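Local coordinates for protein rhizobiales Sp. Pch2 (PDB 6PB3) that probably works as a hexameric, Trip13-like AAA+ ATPase that remodels HORMA domain proteins and so regulates a bacterial cGAS-like enzyme in immunity to bacteriophages, at residues H134-A139 with G193-A198. Residues are numbered along the deposited sequence; the frame is centred on the assembly and turned at random.
Sequences HTVSEA and GALPAA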
# COMPACT_ATOMS: atom_id res chain seq x y z
N HIS A 134 -16.96 17.19 34.37
CA HIS A 134 -16.57 16.77 35.71
C HIS A 134 -15.20 17.33 36.07
O HIS A 134 -15.00 17.86 37.17
CB HIS A 134 -16.57 15.25 35.80
CG HIS A 134 -16.30 14.71 37.18
ND1 HIS A 134 -15.15 14.03 37.49
CD2 HIS A 134 -17.04 14.75 38.31
CE1 HIS A 134 -15.18 13.67 38.76
NE2 HIS A 134 -16.32 14.10 39.29
N THR A 135 -14.24 17.25 35.14
CA THR A 135 -12.90 17.74 35.42
C THR A 135 -12.91 19.22 35.76
O THR A 135 -12.25 19.65 36.72
CB THR A 135 -12.00 17.47 34.21
OG1 THR A 135 -12.06 16.08 33.88
CG2 THR A 135 -10.56 17.85 34.53
N VAL A 136 -13.68 20.02 35.01
CA VAL A 136 -13.80 21.45 35.30
C VAL A 136 -14.39 21.66 36.69
O VAL A 136 -13.89 22.48 37.48
CB VAL A 136 -14.64 22.14 34.21
CG1 VAL A 136 -14.91 23.59 34.58
CG2 VAL A 136 -13.94 22.04 32.86
N SER A 137 -15.47 20.94 37.01
CA SER A 137 -16.12 21.12 38.31
C SER A 137 -15.16 20.82 39.45
O SER A 137 -15.01 21.62 40.38
CB SER A 137 -17.36 20.24 38.39
OG SER A 137 -17.93 20.27 39.68
N GLU A 138 -14.49 19.66 39.40
CA GLU A 138 -13.57 19.29 40.46
C GLU A 138 -12.41 20.28 40.57
O GLU A 138 -11.98 20.63 41.68
CB GLU A 138 -13.05 17.88 40.23
CG GLU A 138 -14.04 16.80 40.64
CD GLU A 138 -14.40 16.90 42.11
OE1 GLU A 138 -13.47 16.96 42.95
OE2 GLU A 138 -15.61 16.94 42.42
N ALA A 139 -11.90 20.76 39.43
CA ALA A 139 -10.81 21.72 39.47
C ALA A 139 -11.24 23.04 40.10
O ALA A 139 -10.42 23.72 40.74
CB ALA A 139 -10.27 21.95 38.06
N GLY A 193 -9.45 28.81 31.31
CA GLY A 193 -9.47 29.10 32.73
C GLY A 193 -8.10 28.94 33.36
O GLY A 193 -7.16 28.42 32.78
N ALA A 194 -8.01 29.42 34.60
CA ALA A 194 -6.84 29.18 35.42
C ALA A 194 -6.98 27.90 36.25
O ALA A 194 -6.26 27.73 37.24
CB ALA A 194 -6.58 30.37 36.34
N LEU A 195 -7.88 27.02 35.85
CA LEU A 195 -8.17 25.84 36.66
C LEU A 195 -6.96 24.91 36.70
O LEU A 195 -6.34 24.65 35.66
CB LEU A 195 -9.37 25.10 36.09
CG LEU A 195 -10.63 25.93 35.84
CD1 LEU A 195 -11.61 25.18 34.96
CD2 LEU A 195 -11.28 26.32 37.16
N PRO A 196 -6.60 24.41 37.87
CA PRO A 196 -5.47 23.46 38.01
C PRO A 196 -5.84 22.07 37.50
O PRO A 196 -6.15 21.14 38.25
CB PRO A 196 -5.23 23.46 39.53
CG PRO A 196 -6.60 23.69 40.10
CD PRO A 196 -7.31 24.63 39.15
N ALA A 197 -5.80 21.93 36.17
CA ALA A 197 -6.18 20.69 35.50
C ALA A 197 -5.35 20.50 34.24
O ALA A 197 -5.03 21.48 33.55
CB ALA A 197 -7.67 20.68 35.16
N ALA A 198 -5.00 19.25 33.93
CA ALA A 198 -4.24 18.88 32.74
C ALA A 198 -4.74 17.56 32.17
O ALA A 198 -5.38 16.77 32.87
CB ALA A 198 -2.74 18.75 33.04
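The Pro196 ring meets the end of segment 134-139 with its CD corner: CD lies 3.6 Å from Ala139 O and 4.1 Å from Ala139 CB. The one aromatic ring here, His134, takes no part in the meeting; Glu138 CG sits 3.7 Å above one of its faces, nearer its border than its middle, and the imidazole and the Phe11 ring meet with their planes at about 50°. Ala139 is the centre of the contact, its methyl aimed at the other segment, with CB 3.8 Å from Leu195 CB. On the strand side the same CB touches Ala197 CB at 4.1 Å, and Thr135 CG2 reaches Ala197 CB as well. In the AAA+ fold this is helix 124-141 packing on the start of strand 197-203, a parallel strand of the central sheet, and on the loop leading in from helix 179-192. An inverse gamma turn is built round Pro196 there, closed by a weak hydrogen bond from Ala197 N to Leu195 O. One turn back along the helix, Val136 CG1 stands anti to its own N (chi1 173°), which carries it to Leu195 CD1 at 3.7 Å. No hydrogen bond crosses between the segments; Thr135 OG1 bonds back to Ala131 O, within its own helix.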